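Local structure of Ufm1-specific protease (5EJJ) at residues Gln402-Trp405 / Ser406-Leu410; Ala466-Ser469 / Gly470-Val474; Arg478-Ala481 / Arg482-Thr486. The protein hydrolyses, as a thiol protease, the peptide bond at the C-terminal glycine of Ufm1, a ubiquitin-like modifier carried by various target proteins. All blocks are in the same frame, centred on the assembly; numbering follows the deposited sequence.

Interaction 1 of 3, residues Gln402-Trp405 / Ser406-Leu410; sequences QTIW and SWFIL
The F408 ring turns an edge to I404, whose carbonyl O lies near the ring plane, 3.2 Å from F408 CD1. One face of the same ring takes the indole edge of its neighbour: W407 CE3 stands over the ring centre, 3.6 Å above its plane, and F408 CG lies in the plane of W407 at that ring's edge. W405 is likewise met at an edge, where I409 CD1 comes to 4.0 Å from W405 CD1. I404 CG2 runs alongside F408 and touches CE1 at 4.1 Å. P557 of strand 552-557 packs on both I404 and F408, while V418, P419 and L458 pack on W405, whose NE1 bonds to K416 O.

All of this sits on helix 396-409, which starts at C396, the probable nucleophile. With chi1 at 81°, S406 OG lies between its own backbone N and carbonyl carbon and reaches back to T403 O at 2.9 Å. It arrives in the carbonyl plane, on a lone pair, whereas W407 N approaches the same oxygen almost end-on at 3.1 Å. Two donors therefore grip T403 O. This buried hydroxyl thus joins the helix to the segment around N380, donating to T403 O and accepting from N380 N.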
loop_
_atom_site.group_PDB
_atom_site.type_symbol
_atom_site.label_atom_id
_atom_site.label_comp_id
_atom_site.label_asym_id
_atom_site.label_seq_id
_atom_site.Cartn_x
_atom_site.Cartn_y
_atom_site.Cartn_z
ATOM N N GLN A 402 18.671 -3.624 -10.281
ATOM C CA GLN A 402 17.275 -3.886 -10.595
ATOM C C GLN A 402 16.379 -3.788 -9.353
ATOM O O GLN A 402 15.312 -3.151 -9.385
ATOM C CB GLN A 402 17.136 -5.242 -11.298
ATOM C CG GLN A 402 17.581 -5.213 -12.760
ATOM C CD GLN A 402 17.405 -6.551 -13.443
ATOM O OE1 GLN A 402 17.463 -7.595 -12.793
ATOM N NE2 GLN A 402 17.176 -6.530 -14.761
ATOM N N THR A 403 16.817 -4.407 -8.262
ATOM C CA THR A 403 16.144 -4.226 -6.990
ATOM C C THR A 403 16.000 -2.740 -6.666
ATOM O O THR A 403 14.899 -2.258 -6.491
ATOM C CB THR A 403 16.863 -4.945 -5.855
ATOM O OG1 THR A 403 16.791 -6.362 -6.065
ATOM C CG2 THR A 403 16.215 -4.593 -4.527
ATOM N N ILE A 404 17.093 -1.998 -6.633
ATOM C CA ILE A 404 16.990 -0.565 -6.374
ATOM C C ILE A 404 16.003 0.098 -7.328
ATOM O O ILE A 404 15.311 1.049 -6.965
ATOM C CB ILE A 404 18.368 0.134 -6.461
ATOM C CG1 ILE A 404 19.304 -0.423 -5.393
ATOM C CG2 ILE A 404 18.255 1.645 -6.274
ATOM C CD1 ILE A 404 20.683 0.110 -5.501
ATOM N N TRP A 405 15.913 -0.415 -8.547
ATOM C CA TRP A 405 15.029 0.204 -9.526
ATOM C C TRP A 405 13.596 -0.073 -9.135
ATOM O O TRP A 405 12.777 0.848 -9.047
ATOM C CB TRP A 405 15.292 -0.305 -10.946
ATOM C CG TRP A 405 14.553 0.482 -12.001
ATOM C CD1 TRP A 405 13.223 0.422 -12.276
ATOM C CD2 TRP A 405 15.106 1.446 -12.910
ATOM N NE1 TRP A 405 12.910 1.284 -13.296
ATOM C CE2 TRP A 405 14.049 1.926 -13.703
ATOM C CE3 TRP A 405 16.393 1.940 -13.136
ATOM C CZ2 TRP A 405 14.232 2.878 -14.704
ATOM C CZ3 TRP A 405 16.575 2.885 -14.137
ATOM C CH2 TRP A 405 15.500 3.339 -14.909
ATOM N N SER A 406 13.306 -1.344 -8.887
ATOM C CA SER A 406 11.956 -1.755 -8.548
ATOM C C SER A 406 11.423 -0.948 -7.366
ATOM O O SER A 406 10.238 -0.612 -7.318
ATOM C CB SER A 406 11.909 -3.250 -8.256
ATOM O OG SER A 406 12.331 -3.526 -6.935
ATOM N N TRP A 407 12.296 -0.609 -6.425
ATOM C CA TRP A 407 11.862 0.204 -5.296
ATOM C C TRP A 407 11.347 1.542 -5.786
ATOM O O TRP A 407 10.391 2.070 -5.239
ATOM C CB TRP A 407 12.979 0.407 -4.279
ATOM C CG TRP A 407 12.608 1.203 -3.069
ATOM C CD1 TRP A 407 12.378 0.718 -1.827
ATOM C CD2 TRP A 407 12.460 2.630 -2.975
ATOM N NE1 TRP A 407 12.081 1.745 -0.960
ATOM C CE2 TRP A 407 12.122 2.929 -1.645
ATOM C CE3 TRP A 407 12.571 3.683 -3.885
ATOM C CZ2 TRP A 407 11.900 4.227 -1.205
ATOM C CZ3 TRP A 407 12.339 4.982 -3.435
ATOM C CH2 TRP A 407 12.015 5.238 -2.114
ATOM N N PHE A 408 11.964 2.091 -6.825
ATOM C CA PHE A 408 11.533 3.396 -7.330
ATOM C C PHE A 408 10.177 3.393 -8.076
ATOM O O PHE A 408 9.478 4.423 -8.108
ATOM C CB PHE A 408 12.649 4.083 -8.136
ATOM C CG PHE A 408 13.652 4.807 -7.275
ATOM C CD1 PHE A 408 14.816 4.173 -6.857
ATOM C CD2 PHE A 408 13.417 6.119 -6.863
ATOM C CE1 PHE A 408 15.727 4.837 -6.049
ATOM C CE2 PHE A 408 14.324 6.793 -6.050
ATOM C CZ PHE A 408 15.477 6.150 -5.639
ATOM N N ILE A 409 9.786 2.265 -8.662
ATOM C CA ILE A 409 8.444 2.228 -9.214
ATOM C C ILE A 409 7.427 1.916 -8.121
ATOM O O ILE A 409 6.470 2.677 -7.914
ATOM C CB ILE A 409 8.296 1.336 -10.467
ATOM C CG1 ILE A 409 8.882 -0.048 -10.253
ATOM C CG2 ILE A 409 9.025 1.969 -11.656
ATOM C CD1 ILE A 409 9.424 -0.655 -11.568
ATOM N N LEU A 410 7.677 0.860 -7.354
ATOM C CA LEU A 410 6.772 0.475 -6.269
ATOM C C LEU A 410 6.553 1.572 -5.222
ATOM O O LEU A 410 5.763 1.391 -4.291
ATOM C CB LEU A 410 7.250 -0.806 -5.593
ATOM C CG LEU A 410 6.648 -2.065 -6.218
ATOM C CD1 LEU A 410 6.692 -1.979 -7.720
ATOM C CD2 LEU A 410 7.346 -3.328 -5.763
#

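Interaction 2 of 3, residues Ala466-Ser469 / Gly470-Val474; sequences ATNS and GAEVV
After strand 462-467 the chain folds back between S469 and E472, with G470 in a helix-like conformation (-52/-30°) and A471 at a more negative phi with a small positive psi, and E472 N returns to S469 O at 2.7 Å. This is a type I beta turn, reinforced by an ST turn in which S469 OG accepts from A471 N at 3.3 Å. The E472 N-H comes from well above the plane of the S469 carbonyl, not along a lone pair. S469 CB-OG runs anti to the residue's own N, which carries the hydroxyl forward over the turn; OG thus accepts a hydrogen bond from A471 N and donates one to K548 O in a neighbouring loop. With an alanine in place of S469, A471 N is likely to lose its side-chain acceptor and K548 O its donor, slackening the hold between the turn and that loop.

The E472 side chain heads back toward the strand end. Its CG is anti to the backbone N, and a bend at chi2 swings the carboxylate over T467 and N468. There OE1 accepts a weak but straight bond from N468 N at 3.4 Å, and the N468 amide, pointing the same way as E472, is turned 57° from the carboxylate plane. The turn leads toward helix 477-484, with V473 packed on F516 and W546. The T467 and E472 side chains run antiparallel alongside one another: the threonine's OG1 lies 3.5 Å from E472 OE2, and on its other branch T467 CG2 rests 4.0 Å from E472 CB.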
loop_
_atom_site.group_PDB
_atom_site.type_symbol
_atom_site.label_atom_id
_atom_site.label_comp_id
_atom_site.label_asym_id
_atom_site.label_seq_id
_atom_site.Cartn_x
_atom_site.Cartn_y
_atom_site.Cartn_z
ATOM N N ALA A 466 32.357 5.007 1.469
ATOM C CA ALA A 466 33.538 4.208 1.138
ATOM C C ALA A 466 34.345 3.735 2.359
ATOM O O ALA A 466 34.436 4.409 3.391
ATOM C CB ALA A 466 34.416 4.953 0.158
ATOM N N THR A 467 34.957 2.571 2.211
ATOM C CA THR A 467 35.432 1.815 3.350
ATOM C C THR A 467 36.767 1.116 3.055
ATOM O O THR A 467 36.950 0.576 1.969
ATOM C CB THR A 467 34.338 0.787 3.732
ATOM O OG1 THR A 467 33.381 1.402 4.608
ATOM C CG2 THR A 467 34.924 -0.430 4.387
ATOM N N ASN A 468 37.691 1.135 4.020
ATOM C CA ASN A 468 38.989 0.455 3.876
ATOM C C ASN A 468 38.934 -1.039 4.188
ATOM O O ASN A 468 39.677 -1.816 3.606
ATOM C CB ASN A 468 40.088 1.115 4.732
ATOM C CG ASN A 468 40.425 2.546 4.285
ATOM O OD1 ASN A 468 41.248 3.225 4.904
ATOM N ND2 ASN A 468 39.781 3.006 3.221
ATOM N N SER A 469 38.056 -1.434 5.106
ATOM C CA SER A 469 37.987 -2.825 5.546
ATOM C C SER A 469 36.563 -3.301 5.806
ATOM O O SER A 469 35.714 -2.527 6.239
ATOM C CB SER A 469 38.825 -3.026 6.816
ATOM O OG SER A 469 38.591 -4.302 7.406
ATOM N N GLY A 470 36.318 -4.589 5.584
ATOM C CA GLY A 470 35.027 -5.179 5.893
ATOM C C GLY A 470 34.551 -4.915 7.310
ATOM O O GLY A 470 33.352 -4.832 7.565
ATOM N N ALA A 471 35.486 -4.779 8.242
ATOM C CA ALA A 471 35.117 -4.453 9.609
ATOM C C ALA A 471 35.254 -2.957 9.863
ATOM O O ALA A 471 35.496 -2.532 10.986
ATOM C CB ALA A 471 35.940 -5.257 10.601
ATOM N N GLU A 472 35.118 -2.164 8.808
ATOM C CA GLU A 472 34.939 -0.728 8.961
ATOM C C GLU A 472 33.538 -0.360 8.465
ATOM O O GLU A 472 33.123 0.804 8.524
ATOM C CB GLU A 472 36.005 0.060 8.204
ATOM C CG GLU A 472 36.108 1.515 8.657
ATOM C CD GLU A 472 36.248 2.507 7.500
ATOM O OE1 GLU A 472 37.397 2.706 7.025
ATOM O OE2 GLU A 472 35.217 3.097 7.080
ATOM N N VAL A 473 32.814 -1.361 7.965
ATOM C CA VAL A 473 31.424 -1.167 7.574
ATOM C C VAL A 473 30.709 -0.744 8.843
ATOM O O VAL A 473 29.946 0.226 8.861
ATOM C CB VAL A 473 30.795 -2.470 7.002
ATOM C CG1 VAL A 473 29.313 -2.298 6.766
ATOM C CG2 VAL A 473 31.471 -2.871 5.706
ATOM N N VAL A 474 31.028 -1.456 9.920
ATOM C CA VAL A 474 30.430 -1.241 11.231
ATOM C C VAL A 474 30.576 0.173 11.788
ATOM O O VAL A 474 29.592 0.788 12.169
ATOM C CB VAL A 474 31.006 -2.216 12.239
ATOM C CG1 VAL A 474 30.165 -2.194 13.501
ATOM C CG2 VAL A 474 31.057 -3.615 11.629
#

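Interaction 3 of 3, residues Arg478-Ala481 / Arg482-Thr486; sequences RELA and RHFET
The first torsions of L480 and F484, one turn apart, turn the two side chains to the same face of the helix: L480 CG is anti to its own N (chi1 -165°), whereas F484 CG is anti to its carbonyl carbon (chi1 -74°), which lays the phenyl ring back along the helix toward the preceding turn. F484 CE2 then comes within 4.5 Å of L480 CG, a loose apolar touch, while CD2 of F484 lies 3.3 Å from L480 O, the carbonyl standing obliquely to the ring. H483 takes another course: its imidazole leaves the helix on a different line, with H483 CB 3.4 Å from L480 O.

Residues 478-484 make up nearly all of the short helix 477-484, an amphipathic helix whose inner side rests on the antiparallel sheet of the C78 peptidase region. L480 packs on V505 and M554, and F484 on V491, I502 and T373. H483 touches V491 and L556 and bonds through NE2 to T489 O, which satisfies the nitrogen at the end of this buried side chain and is consistent with a proton on NE2.

Along the backbone, R482 N gives a good bond to R478 O at 3.0 Å, and E485 N another to A481 O at 3.1 Å. Between these two, the bonds of H483 N to E479 O and of F484 N to L480 O are weak. Past F484 the helix gives way: T486 N bonds to H483 O at 2.7 Å, and T486 OG1 turns back to R482 O at 2.9 Å, approaching it nearly end-on. On the solvent side, the same T486 OG1 stands over one face of the R482 guanidinium, 3.9 Å above its plane and displaced from the centre of the group.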
loop_
_atom_site.group_PDB
_atom_site.type_symbol
_atom_site.label_atom_id
_atom_site.label_comp_id
_atom_site.label_asym_id
_atom_site.label_seq_id
_atom_site.Cartn_x
_atom_site.Cartn_y
_atom_site.Cartn_z
ATOM N N ARG A 478 26.171 3.897 11.855
ATOM C CA ARG A 478 25.433 5.061 12.326
ATOM C C ARG A 478 24.784 5.815 11.155
ATOM O O ARG A 478 23.571 6.009 11.137
ATOM C CB ARG A 478 26.380 5.985 13.113
ATOM C CG ARG A 478 25.864 6.435 14.491
ATOM C CD ARG A 478 27.001 6.804 15.465
ATOM N NE ARG A 478 27.771 5.632 15.892
ATOM C CZ ARG A 478 27.394 4.795 16.857
ATOM N NH1 ARG A 478 26.253 5.002 17.501
ATOM N NH2 ARG A 478 28.154 3.752 17.176
ATOM N N GLU A 479 25.596 6.224 10.180
ATOM C CA GLU A 479 25.118 6.947 8.994
ATOM C C GLU A 479 24.371 6.052 7.987
ATOM O O GLU A 479 23.655 6.549 7.106
ATOM C CB GLU A 479 26.288 7.655 8.308
ATOM C CG GLU A 479 27.543 6.791 8.195
ATOM C CD GLU A 479 28.829 7.605 8.065
ATOM O OE1 GLU A 479 28.909 8.464 7.150
ATOM O OE2 GLU A 479 29.760 7.383 8.884
ATOM N N LEU A 480 24.551 4.737 8.128
ATOM C CA LEU A 480 23.802 3.743 7.356
ATOM C C LEU A 480 22.384 3.535 7.919
ATOM O O LEU A 480 21.426 3.327 7.161
ATOM C CB LEU A 480 24.560 2.411 7.307
ATOM C CG LEU A 480 24.091 1.398 6.255
ATOM C CD1 LEU A 480 24.342 1.922 4.845
ATOM C CD2 LEU A 480 24.735 0.030 6.438
ATOM N N ALA A 481 22.258 3.582 9.247
ATOM C CA ALA A 481 20.949 3.602 9.906
ATOM C C ALA A 481 20.235 4.913 9.582
ATOM O O ALA A 481 19.058 4.926 9.229
ATOM C CB ALA A 481 21.102 3.448 11.408
ATOM N N ARG A 482 20.972 6.011 9.699
ATOM C CA ARG A 482 20.466 7.330 9.362
ATOM C C ARG A 482 19.900 7.357 7.947
ATOM O O ARG A 482 18.928 8.061 7.678
ATOM C CB ARG A 482 21.586 8.360 9.484
ATOM C CG ARG A 482 21.160 9.769 9.146
ATOM C CD ARG A 482 20.935 10.580 10.404
ATOM N NE ARG A 482 20.073 11.734 10.156
ATOM C CZ ARG A 482 18.779 11.782 10.461
ATOM N NH1 ARG A 482 18.182 10.738 11.036
ATOM N NH2 ARG A 482 18.081 12.878 10.193
ATOM N N HIS A 483 20.516 6.597 7.041
ATOM C CA HIS A 483 20.033 6.525 5.662
ATOM C C HIS A 483 18.644 5.938 5.632
ATOM O O HIS A 483 17.694 6.598 5.202
ATOM C CB HIS A 483 20.950 5.672 4.775
ATOM C CG HIS A 483 20.341 5.311 3.450
ATOM N ND1 HIS A 483 20.117 6.238 2.450
ATOM C CD2 HIS A 483 19.900 4.123 2.968
ATOM C CE1 HIS A 483 19.563 5.635 1.413
ATOM N NE2 HIS A 483 19.425 4.351 1.699
ATOM N N PHE A 484 18.543 4.693 6.091
ATOM C CA PHE A 484 17.273 3.966 6.121
ATOM C C PHE A 484 16.113 4.717 6.803
ATOM O O PHE A 484 14.963 4.565 6.409
ATOM C CB PHE A 484 17.470 2.613 6.787
ATOM C CG PHE A 484 18.183 1.614 5.935
ATOM C CD1 PHE A 484 17.783 1.378 4.639
ATOM C CD2 PHE A 484 19.245 0.889 6.442
ATOM C CE1 PHE A 484 18.439 0.438 3.859
ATOM C CE2 PHE A 484 19.898 -0.051 5.672
ATOM C CZ PHE A 484 19.497 -0.276 4.385
ATOM N N GLU A 485 16.409 5.522 7.819
ATOM C CA GLU A 485 15.372 6.276 8.509
ATOM C C GLU A 485 14.980 7.521 7.713
ATOM O O GLU A 485 14.067 8.250 8.083
ATOM C CB GLU A 485 15.835 6.658 9.924
ATOM C CG GLU A 485 14.740 6.567 11.008
ATOM C CD GLU A 485 13.860 7.829 11.115
ATOM O OE1 GLU A 485 14.423 8.949 11.223
ATOM O OE2 GLU A 485 12.606 7.700 11.099
ATOM N N THR A 486 15.662 7.764 6.606
ATOM C CA THR A 486 15.427 8.980 5.839
ATOM C C THR A 486 15.120 8.647 4.393
ATOM O O THR A 486 13.967 8.548 3.997
ATOM C CB THR A 486 16.654 9.910 5.871
ATOM O OG1 THR A 486 17.004 10.183 7.228
ATOM C CG2 THR A 486 16.348 11.220 5.163
#

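In the fold
From the N terminus the three contacts come in series, none nested in or crossing another, and all within the C78 peptidase range. Interaction 1 lies within helix 396-409; each of its contacts spans about one helical turn. More than fifty residues later, interaction 2 closes the tight turn that follows strand 462-467, and interaction 3 follows almost at once on helix 477-484, their centres about 16 Å apart. Interactions 1 and 3 do not touch, their nearest atoms being about 7 Å apart. Strand 552-557 relates them: it meets helix 396-409 at P557, pairs with T467 through Y552, and receives helix 477-484 at M554 and L556.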